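Local coordinates for lumazine protein (Photobacterium kishitanii, PDB 3A35) that serves as an antenna for bacterial luciferase, binding a lumazine or flavin chromophore and shifting the bioluminescence to shorter wavelength, at residues I32-N45 with F72-R86. Sequence-based numbering, arbitrary orientation.
Sequences ILESVEKGTVMLVN and FRELEVGNKVNLEVR. With RBF (riboflavin), chain C.
Asn-45 and Asn-82 carry the pairing of strands 41-44 and 80-84 one step further, through both the backbone and the side chain of Asn-45. From CB, CG swings to the side of the backbone N, opposite the carbonyl carbon (chi1 -73°), which turns the amide toward Val-81 and Asn-82. CG packs against Val-81 CB at 4.0 Å. OD1 accepts a hydrogen bond from the backbone N of Asn-82 at 2.9 Å; the bond is nearly straight (168° at the hydrogen), although the donor stands 42° above the amide plane. ND2 lies against Val-81 CG1 and Leu-75 CD1 and gives a hydrogen to a water that also binds Lys-80 O. In return, Asn-45 N donates to Asn-82 O at 2.8 Å. The antiparallel register is set by the reciprocal bonds of Leu-43 with Glu-84 (Leu-43 N to Glu-84 O, 2.9 Å). On one face, Val-44 CG1 touches the edge of the Phe-72 ring in its plane (3.8 Å to CE1), while Met-42 CE and Ile-32 CD1 both reach Leu-83 CB. At the far end Arg-86 NH2 bonds weakly to Val-41 O, and Val-41 CG1 meets riboflavin C7M at 3.8 Å. Such pairing belongs to the closed six-stranded antiparallel barrel of the riboflavin synthase-like lumazine-binding domain, here the chromophore-carrying one.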
ATOM      1  N   ILE A  32      -5.652 -14.363  -6.436  1.00 16.03           N
ATOM      2  CA  ILE A  32      -6.005 -13.710  -5.192  1.00 15.28           C
ATOM      3  C   ILE A  32      -7.499 -13.763  -5.039  1.00 13.87           C
ATOM      4  O   ILE A  32      -7.967 -13.926  -3.922  1.00 14.31           O
ATOM      5  CB  ILE A  32      -5.521 -12.206  -5.193  1.00 15.42           C
ATOM      6  CG1 ILE A  32      -3.977 -12.244  -5.471  1.00 18.46           C
ATOM      7  CG2 ILE A  32      -5.793 -11.534  -3.792  1.00 14.87           C
ATOM      8  CD1 ILE A  32      -3.284 -10.905  -5.559  1.00 20.94           C
ATOM      9  N   LEU A  33      -8.279 -13.496  -6.075  1.00 14.32           N
ATOM     10  CA  LEU A  33      -9.758 -13.523  -5.971  1.00 14.49           C
ATOM     11  C   LEU A  33     -10.259 -14.818  -5.268  1.00 14.60           C
ATOM     12  O   LEU A  33     -11.152 -14.770  -4.435  1.00 16.19           O
ATOM     13  CB  LEU A  33     -10.327 -13.492  -7.413  1.00 14.49           C
ATOM     14  CG  LEU A  33     -11.802 -13.653  -7.437  1.00 14.31           C
ATOM     15  CD1 LEU A  33     -12.476 -12.418  -6.823  1.00 15.35           C
ATOM     16  CD2 LEU A  33     -12.339 -13.850  -8.900  1.00 15.03           C
ATOM     17  N   GLU A  34      -9.781 -15.952  -5.687  0.50 14.31           N
ATOM     18  CA  GLU A  34     -10.353 -17.197  -5.116  0.50 12.96           C
ATOM     19  C   GLU A  34      -9.836 -17.432  -3.657  0.50 12.83           C
ATOM     20  O   GLU A  34     -10.512 -18.224  -2.919  0.50 12.01           O
ATOM     21  CB  GLU A  34     -10.035 -18.375  -6.058  0.50 12.91           C
ATOM     22  CG  GLU A  34     -10.502 -18.132  -7.492  0.50 16.61           C
ATOM     23  CD  GLU A  34     -11.836 -18.743  -7.692  0.50 20.69           C
ATOM     24  OE1 GLU A  34     -12.796 -18.005  -7.950  0.50 22.72           O
ATOM     25  OE2 GLU A  34     -11.849 -19.993  -7.711  0.50 16.11           O
ATOM     26  N   SER A  35      -8.751 -16.725  -3.209  0.50 10.30           N
ATOM     27  CA  SER A  35      -8.323 -16.804  -1.835  0.50 11.85           C
ATOM     28  C   SER A  35      -9.062 -15.855  -0.870  0.50 11.49           C
ATOM     29  O   SER A  35      -8.657 -15.856   0.310  0.50 12.35           O
ATOM     30  CB  SER A  35      -6.817 -16.529  -1.745  0.50 11.71           C
ATOM     31  OG  SER A  35      -6.592 -15.148  -1.895  0.50 11.96           O
ATOM     32  N   VAL A  36     -10.087 -15.095  -1.344  1.00 13.05           N
ATOM     33  CA  VAL A  36     -10.767 -14.184  -0.409  1.00 13.02           C
ATOM     34  C   VAL A  36     -12.276 -14.435  -0.430  1.00 14.63           C
ATOM     35  O   VAL A  36     -12.840 -15.119  -1.373  1.00 15.97           O
ATOM     36  CB  VAL A  36     -10.438 -12.670  -0.705  1.00 12.42           C
ATOM     37  CG1 VAL A  36      -8.960 -12.438  -0.597  1.00 12.83           C
ATOM     38  CG2 VAL A  36     -11.006 -12.196  -2.016  1.00 15.08           C
ATOM     39  N   GLU A  37     -12.904 -13.932   0.636  1.00 14.51           N
ATOM     40  CA  GLU A  37     -14.310 -14.123   0.773  1.00 16.40           C
ATOM     41  C   GLU A  37     -14.914 -12.885   1.475  1.00 17.71           C
ATOM     42  O   GLU A  37     -14.180 -11.989   1.962  1.00 15.54           O
ATOM     43  CB  GLU A  37     -14.573 -15.340   1.656  1.00 18.19           C
ATOM     44  CG  GLU A  37     -14.128 -15.422   2.951  1.00 26.25           C
ATOM     45  CD  GLU A  37     -14.098 -16.939   3.387  1.00 31.37           C
ATOM     46  OE1 GLU A  37     -15.082 -17.699   3.121  1.00 28.54           O
ATOM     47  OE2 GLU A  37     -13.041 -17.339   3.908  1.00 29.90           O
ATOM     48  N   LYS A  38     -16.274 -12.800   1.543  1.00 17.76           N
ATOM     49  CA  LYS A  38     -16.837 -11.797   2.432  1.00 17.30           C
ATOM     50  C   LYS A  38     -16.295 -11.885   3.784  1.00 17.56           C
ATOM     51  O   LYS A  38     -16.247 -12.967   4.338  1.00 20.19           O
ATOM     52  CB  LYS A  38     -18.394 -11.846   2.635  1.00 19.43           C
ATOM     53  CG  LYS A  38     -19.103 -11.297   1.531  1.00 22.92           C
ATOM     54  CD  LYS A  38     -20.803 -11.092   1.694  1.00 22.69           C
ATOM     55  CE  LYS A  38     -21.351 -11.917   2.677  1.00 27.86           C
ATOM     56  NZ  LYS A  38     -22.882 -11.624   2.309  1.00 21.42           N
ATOM     57  N   GLY A  39     -15.877 -10.732   4.361  1.00 16.14           N
ATOM     58  CA  GLY A  39     -15.319 -10.692   5.651  1.00 15.54           C
ATOM     59  C   GLY A  39     -13.826 -10.874   5.789  1.00 12.09           C
ATOM     60  O   GLY A  39     -13.183 -10.674   6.815  1.00 17.20           O
ATOM     61  N   THR A  40     -13.138 -11.270   4.672  1.00 12.59           N
ATOM     62  CA  THR A  40     -11.694 -11.290   4.656  1.00 13.21           C
ATOM     63  C   THR A  40     -11.153  -9.920   4.963  1.00 11.42           C
ATOM     64  O   THR A  40     -11.631  -8.901   4.437  1.00 12.82           O
ATOM     65  CB  THR A  40     -11.162 -11.651   3.288  1.00 14.29           C
ATOM     66  OG1 THR A  40     -11.483 -13.036   2.978  1.00 14.35           O
ATOM     67  CG2 THR A  40      -9.658 -11.388   3.109  1.00 13.53           C
ATOM     68  N   VAL A  41     -10.161  -9.873   5.837  1.00 12.04           N
ATOM     69  CA  VAL A  41      -9.468  -8.638   6.187  1.00 12.05           C
ATOM     70  C   VAL A  41      -8.098  -8.814   5.556  1.00 11.55           C
ATOM     71  O   VAL A  41      -7.333  -9.718   5.850  1.00 12.58           O
ATOM     72  CB  VAL A  41      -9.343  -8.459   7.720  1.00 12.31           C
ATOM     73  CG1 VAL A  41      -8.506  -7.213   7.968  1.00 14.85           C
ATOM     74  CG2 VAL A  41     -10.715  -8.206   8.254  1.00 13.95           C
ATOM     75  N   MET A  42      -7.717  -7.956   4.621  1.00  9.49           N
ATOM     76  CA  MET A  42      -6.472  -8.056   3.840  1.00 10.80           C
ATOM     77  C   MET A  42      -5.942  -6.697   3.619  1.00 10.40           C
ATOM     78  O   MET A  42      -6.627  -5.634   3.968  1.00 10.65           O
ATOM     79  CB  MET A  42      -6.696  -8.756   2.487  1.00 10.20           C
ATOM     80  CG  MET A  42      -7.724  -7.946   1.601  1.00 11.97           C
ATOM     81  SD  MET A  42      -7.949  -8.698  -0.034  1.00 11.81           S
ATOM     82  CE  MET A  42      -6.334  -8.449  -0.762  1.00 11.11           C
ATOM     83  N   LEU A  43      -4.713  -6.621   3.128  1.00 10.03           N
ATOM     84  CA  LEU A  43      -4.121  -5.288   2.816  1.00 10.80           C
ATOM     85  C   LEU A  43      -4.348  -4.843   1.387  1.00 11.17           C
ATOM     86  O   LEU A  43      -4.050  -5.549   0.432  1.00 11.16           O
ATOM     87  CB  LEU A  43      -2.607  -5.287   3.064  1.00 10.48           C
ATOM     88  CG  LEU A  43      -2.220  -5.703   4.483  1.00 11.51           C
ATOM     89  CD1 LEU A  43      -0.687  -5.433   4.604  1.00 14.56           C
ATOM     90  CD2 LEU A  43      -2.943  -4.915   5.582  1.00 12.09           C
ATOM     91  N   VAL A  44      -4.866  -3.616   1.296  1.00 10.09           N
ATOM     92  CA  VAL A  44      -5.025  -2.981  -0.014  1.00  9.71           C
ATOM     93  C   VAL A  44      -4.203  -1.685   0.055  1.00  8.97           C
ATOM     94  O   VAL A  44      -4.413  -0.826   0.936  1.00  8.49           O
ATOM     95  CB  VAL A  44      -6.514  -2.601  -0.236  1.00 10.33           C
ATOM     96  CG1 VAL A  44      -6.583  -1.886  -1.657  1.00 11.33           C
ATOM     97  CG2 VAL A  44      -7.354  -3.832  -0.234  1.00 10.64           C
ATOM     98  N   ASN A  45      -3.159  -1.621  -0.789  1.00  8.76           N
ATOM     99  CA  ASN A  45      -2.202  -0.552  -0.583  1.00  9.10           C
ATOM    100  C   ASN A  45      -1.725  -0.403   0.826  1.00  9.69           C
ATOM    101  O   ASN A  45      -1.435   0.692   1.380  1.00  9.53           O
ATOM    102  CB  ASN A  45      -2.660   0.818  -1.046  1.00  9.40           C
ATOM    103  CG  ASN A  45      -2.676   0.988  -2.565  1.00  9.63           C
ATOM    104  OD1 ASN A  45      -1.971   0.306  -3.291  1.00 11.45           O
ATOM    105  ND2 ASN A  45      -3.431   1.988  -3.043  1.00 10.88           N
ATOM    106  N   PHE A  72      -7.084   6.513  -0.351  1.00 11.20           N
ATOM    107  CA  PHE A  72      -8.269   6.036  -1.083  1.00 11.81           C
ATOM    108  C   PHE A  72      -9.237   7.151  -1.583  1.00 11.72           C
ATOM    109  O   PHE A  72      -9.698   7.047  -2.730  1.00 12.49           O
ATOM    110  CB  PHE A  72      -9.057   5.099  -0.216  1.00 12.24           C
ATOM    111  CG  PHE A  72      -8.358   3.779   0.002  1.00  9.93           C
ATOM    112  CD1 PHE A  72      -8.309   2.856  -1.021  1.00 11.48           C
ATOM    113  CD2 PHE A  72      -7.713   3.502   1.187  1.00 11.30           C
ATOM    114  CE1 PHE A  72      -7.661   1.610  -0.785  1.00 11.88           C
ATOM    115  CE2 PHE A  72      -7.062   2.276   1.406  1.00 12.11           C
ATOM    116  CZ  PHE A  72      -7.006   1.350   0.417  1.00 13.72           C
ATOM    117  N   ARG A  73      -9.323   8.216  -0.812  0.50 11.48           N
ATOM    118  CA  ARG A  73     -10.344   9.256  -1.063  0.50 13.36           C
ATOM    119  C   ARG A  73     -10.085   9.803  -2.415  0.50 12.35           C
ATOM    120  O   ARG A  73     -11.113  10.147  -3.131  0.50 12.10           O
ATOM    121  CB  ARG A  73     -10.230  10.280   0.077  0.50 11.99           C
ATOM    122  CG  ARG A  73     -11.206  11.527  -0.032  0.50 16.91           C
ATOM    123  CD  ARG A  73     -11.179  12.368   1.206  0.50 14.92           C
ATOM    124  NE  ARG A  73      -9.843  12.532   1.830  0.50 22.25           N
ATOM    125  CZ  ARG A  73      -9.656  12.708   3.140  0.50 19.74           C
ATOM    126  NH1 ARG A  73     -10.726  12.742   3.916  0.50 18.95           N
ATOM    127  NH2 ARG A  73      -8.449  12.890   3.654  0.50 21.82           N
ATOM    128  N   GLU A  74      -8.805   9.884  -2.811  1.00 13.08           N
ATOM    129  CA  GLU A  74      -8.437  10.541  -4.104  1.00 16.61           C
ATOM    130  C   GLU A  74      -8.105   9.603  -5.167  1.00 16.15           C
ATOM    131  O   GLU A  74      -7.694  10.038  -6.226  1.00 18.05           O
ATOM    132  CB  GLU A  74      -7.208  11.390  -3.929  1.00 18.80           C
ATOM    133  CG  GLU A  74      -7.340  12.827  -4.173  1.00 34.05           C
ATOM    134  CD  GLU A  74      -7.561  13.480  -2.906  1.00 43.87           C
ATOM    135  OE1 GLU A  74      -8.680  13.208  -2.397  1.00 46.85           O
ATOM    136  OE2 GLU A  74      -6.647  14.249  -2.439  1.00 44.66           O
ATOM    137  N   LEU A  75      -8.241   8.310  -4.973  1.00 13.30           N
ATOM    138  CA  LEU A  75      -7.966   7.437  -6.088  1.00 12.95           C
ATOM    139  C   LEU A  75      -9.135   7.494  -7.116  1.00 15.57           C
ATOM    140  O   LEU A  75     -10.236   7.958  -6.852  1.00 16.62           O
ATOM    141  CB  LEU A  75      -7.746   5.964  -5.581  1.00 15.65           C
ATOM    142  CG  LEU A  75      -6.577   5.746  -4.586  1.00 14.79           C
ATOM    143  CD1 LEU A  75      -6.599   4.256  -4.230  1.00 17.51           C
ATOM    144  CD2 LEU A  75      -5.356   6.156  -5.205  1.00 17.23           C
ATOM    145  N   GLU A  76      -8.813   6.949  -8.290  1.00 14.50           N
ATOM    146  CA  GLU A  76      -9.674   7.011  -9.465  1.00 14.12           C
ATOM    147  C   GLU A  76      -9.876   5.664 -10.054  1.00 13.05           C
ATOM    148  O   GLU A  76      -9.014   4.758 -10.016  1.00 13.91           O
ATOM    149  CB  GLU A  76      -8.958   7.891 -10.540  1.00 16.65           C
ATOM    150  CG  GLU A  76      -8.728   9.359 -10.035  1.00 20.52           C
ATOM    151  CD  GLU A  76      -9.998  10.195  -9.905  1.00 34.56           C
ATOM    152  OE1 GLU A  76      -9.794  11.339  -9.410  1.00 36.47           O
ATOM    153  OE2 GLU A  76     -11.156   9.774 -10.245  1.00 33.71           O
ATOM    154  N   VAL A  77     -10.967   5.518 -10.795  1.00 15.18           N
ATOM    155  CA  VAL A  77     -11.225   4.344 -11.538  1.00 15.43           C
ATOM    156  C   VAL A  77     -10.023   4.050 -12.472  1.00 16.03           C
ATOM    157  O   VAL A  77      -9.552   5.035 -13.117  1.00 17.56           O
ATOM    158  CB  VAL A  77     -12.586   4.446 -12.338  1.00 14.03           C
ATOM    159  CG1 VAL A  77     -12.736   3.314 -13.263  1.00 17.36           C
ATOM    160  CG2 VAL A  77     -13.711   4.512 -11.320  1.00 17.23           C
ATOM    161  N   GLY A  78      -9.594   2.830 -12.575  1.00 15.02           N
ATOM    162  CA  GLY A  78      -8.433   2.375 -13.357  1.00 13.75           C
ATOM    163  C   GLY A  78      -7.115   2.324 -12.574  1.00 13.36           C
ATOM    164  O   GLY A  78      -6.146   1.719 -13.108  1.00 14.78           O
ATOM    165  N   ASN A  79      -7.032   3.025 -11.406  1.00 11.68           N
ATOM    166  CA  ASN A  79      -5.780   2.980 -10.656  1.00 12.71           C
ATOM    167  C   ASN A  79      -5.533   1.533 -10.151  1.00 12.55           C
ATOM    168  O   ASN A  79      -6.425   0.726  -9.897  1.00 12.11           O
ATOM    169  CB  ASN A  79      -5.847   3.876  -9.450  1.00 12.24           C
ATOM    170  CG  ASN A  79      -5.860   5.373  -9.785  1.00 14.79           C
ATOM    171  OD1 ASN A  79      -5.634   5.805 -11.025  1.00 19.51           O
ATOM    172  ND2 ASN A  79      -6.054   6.167  -8.831  1.00 13.37           N
ATOM    173  N   LYS A  80      -4.244   1.254  -9.977  1.00 13.45           N
ATOM    174  CA  LYS A  80      -3.748  -0.071  -9.595  1.00 12.64           C
ATOM    175  C   LYS A  80      -3.416   0.033  -8.112  1.00 12.20           C
ATOM    176  O   LYS A  80      -2.711   0.916  -7.629  1.00 12.70           O
ATOM    177  CB  LYS A  80      -2.483  -0.378 -10.346  1.00 16.21           C
ATOM    178  CG  LYS A  80      -1.775  -1.578  -9.963  1.00 21.92           C
ATOM    179  CD  LYS A  80      -0.883  -1.848 -11.184  1.00 34.47           C
ATOM    180  CE  LYS A  80       0.491  -1.995 -10.755  1.00 37.07           C
ATOM    181  NZ  LYS A  80       1.013  -0.557 -10.964  1.00 42.28           N
ATOM    182  N   VAL A  81      -3.918  -0.977  -7.363  1.00 11.16           N
ATOM    183  CA  VAL A  81      -3.715  -1.066  -5.898  1.00 11.82           C
ATOM    184  C   VAL A  81      -2.936  -2.346  -5.581  1.00 10.88           C
ATOM    185  O   VAL A  81      -3.120  -3.375  -6.216  1.00 12.67           O
ATOM    186  CB  VAL A  81      -5.011  -1.019  -5.103  1.00 11.48           C
ATOM    187  CG1 VAL A  81      -5.772   0.338  -5.488  1.00 13.10           C
ATOM    188  CG2 VAL A  81      -5.854  -2.221  -5.402  1.00 14.07           C
ATOM    189  N   ASN A  82      -2.087  -2.312  -4.564  1.00 10.40           N
ATOM    190  CA  ASN A  82      -1.372  -3.541  -4.129  1.00 10.21           C
ATOM    191  C   ASN A  82      -2.278  -4.373  -3.293  1.00  9.97           C
ATOM    192  O   ASN A  82      -2.965  -3.842  -2.411  1.00 12.12           O
ATOM    193  CB  ASN A  82      -0.166  -3.087  -3.333  1.00 10.90           C
ATOM    194  CG  ASN A  82       0.858  -2.340  -4.193  1.00 10.45           C
ATOM    195  OD1 ASN A  82       0.895  -2.582  -5.431  1.00 12.25           O
ATOM    196  ND2 ASN A  82       1.690  -1.548  -3.570  1.00 10.76           N
ATOM    197  N   LEU A  83      -2.204  -5.691  -3.440  1.00  9.45           N
ATOM    198  CA  LEU A  83      -3.015  -6.652  -2.639  1.00  9.56           C
ATOM    199  C   LEU A  83      -2.136  -7.622  -1.867  1.00 10.19           C
ATOM    200  O   LEU A  83      -1.184  -8.175  -2.464  1.00 11.23           O
ATOM    201  CB  LEU A  83      -3.917  -7.482  -3.589  1.00 10.34           C
ATOM    202  CG  LEU A  83      -4.843  -6.618  -4.478  1.00 11.89           C
ATOM    203  CD1 LEU A  83      -5.580  -7.503  -5.490  1.00 14.61           C
ATOM    204  CD2 LEU A  83      -5.843  -5.768  -3.597  1.00 11.08           C
ATOM    205  N   GLU A  84      -2.483  -7.891  -0.613  1.00  9.64           N
ATOM    206  CA  GLU A  84      -1.779  -8.957   0.148  1.00  9.28           C
ATOM    207  C   GLU A  84      -2.793  -9.602   1.103  1.00 11.09           C
ATOM    208  O   GLU A  84      -3.442  -8.937   1.933  1.00 12.35           O
ATOM    209  CB  GLU A  84      -0.652  -8.431   0.952  1.00 11.03           C
ATOM    210  CG  GLU A  84       0.143  -9.565   1.668  1.00 13.22           C
ATOM    211  CD  GLU A  84       1.224  -9.091   2.558  1.00 16.12           C
ATOM    212  OE1 GLU A  84       1.562  -7.917   2.725  1.00 16.33           O
ATOM    213  OE2 GLU A  84       1.705 -10.044   3.304  1.00 18.75           O
ATOM    214  N   VAL A  85      -2.963 -10.919   0.927  1.00 13.29           N
ATOM    215  CA  VAL A  85      -3.811 -11.732   1.851  1.00 13.56           C
ATOM    216  C   VAL A  85      -2.914 -12.263   2.949  1.00 12.76           C
ATOM    217  O   VAL A  85      -1.742 -12.485   2.756  1.00 16.70           O
ATOM    218  CB  VAL A  85      -4.448 -12.834   1.029  1.00 14.79           C
ATOM    219  CG1 VAL A  85      -5.314 -13.785   1.957  1.00 14.51           C
ATOM    220  CG2 VAL A  85      -5.310 -12.235  -0.044  1.00 13.84           C
ATOM    221  N   ARG A  86      -3.427 -12.370   4.128  1.00 15.56           N
ATOM    222  CA  ARG A  86      -2.623 -12.830   5.271  1.00 17.64           C
ATOM    223  C   ARG A  86      -2.005 -14.206   5.023  1.00 18.79           C
ATOM    224  O   ARG A  86      -2.637 -15.022   4.336  1.00 18.34           O
ATOM    225  CB  ARG A  86      -3.370 -12.853   6.591  1.00 21.82           C
ATOM    226  CG  ARG A  86      -4.431 -13.786   6.739  1.00 24.36           C
ATOM    227  CD  ARG A  86      -4.902 -13.680   8.225  1.00 31.08           C
ATOM    228  NE  ARG A  86      -5.765 -12.489   8.163  1.00 33.59           N
ATOM    229  CZ  ARG A  86      -5.481 -11.332   8.745  1.00 33.81           C
ATOM    230  NH1 ARG A  86      -4.342 -11.175   9.404  1.00 34.86           N
ATOM    231  NH2 ARG A  86      -6.291 -10.320   8.585  1.00 27.07           N
TER
HETATM  232  N1  RBF C 191     -10.876   0.739   7.732  1.00 11.17           N
HETATM  233  C2  RBF C 191     -11.787   0.986   6.768  1.00 10.34           C
HETATM  234  O2  RBF C 191     -11.957   2.161   6.316  1.00 11.08           O
HETATM  235  N3  RBF C 191     -12.541  -0.011   6.159  1.00 10.42           N
HETATM  236  C4  RBF C 191     -12.383  -1.368   6.533  1.00  9.68           C
HETATM  237  O4  RBF C 191     -13.078  -2.214   5.956  1.00 10.49           O
HETATM  238  C4A RBF C 191     -11.485  -1.577   7.597  1.00  9.13           C
HETATM  239  N5  RBF C 191     -11.379  -2.935   8.088  1.00 12.60           N
HETATM  240  C5A RBF C 191     -10.474  -3.148   9.127  1.00 10.46           C
HETATM  241  C6  RBF C 191     -10.471  -4.432   9.679  1.00 10.92           C
HETATM  242  C7  RBF C 191      -9.566  -4.616  10.762  1.00 11.23           C
HETATM  243  C7M RBF C 191      -9.615  -6.034  11.402  1.00 13.59           C
HETATM  244  C8  RBF C 191      -8.731  -3.649  11.233  1.00  9.66           C
HETATM  245  C8M RBF C 191      -7.790  -3.966  12.317  1.00 14.37           C
HETATM  246  C9  RBF C 191      -8.737  -2.339  10.638  1.00 11.39           C
HETATM  247  C9A RBF C 191      -9.684  -2.080   9.642  1.00 11.69           C
HETATM  248  N10 RBF C 191      -9.804  -0.758   9.094  1.00  9.34           N
HETATM  249  C10 RBF C 191     -10.759  -0.550   8.133  1.00  8.50           C
HETATM  250  C1' RBF C 191      -9.119   0.348   9.624  1.00 10.09           C
HETATM  251  C2' RBF C 191      -7.941   0.847   8.812  1.00 10.09           C
HETATM  252  O2' RBF C 191      -7.007  -0.263   8.592  1.00 11.04           O
HETATM  253  C3' RBF C 191      -7.233   1.894   9.497  1.00 11.58           C
HETATM  254  O3' RBF C 191      -8.292   2.973   9.718  1.00 12.43           O
HETATM  255  C4' RBF C 191      -6.189   2.620   8.630  1.00  9.64           C
HETATM  256  O4' RBF C 191      -5.049   1.751   8.448  1.00 11.66           O
HETATM  257  C5' RBF C 191      -5.688   3.917   9.279  1.00 14.60           C
HETATM  258  O5' RBF C 191      -4.813   4.653   8.423  1.00 13.26           O
HETATM  259  O   HOH W   1      -6.123 -11.721   4.426  1.00 14.32           O
HETATM  260  O   HOH W   2      -3.275   3.006  -5.800  1.00 15.73           O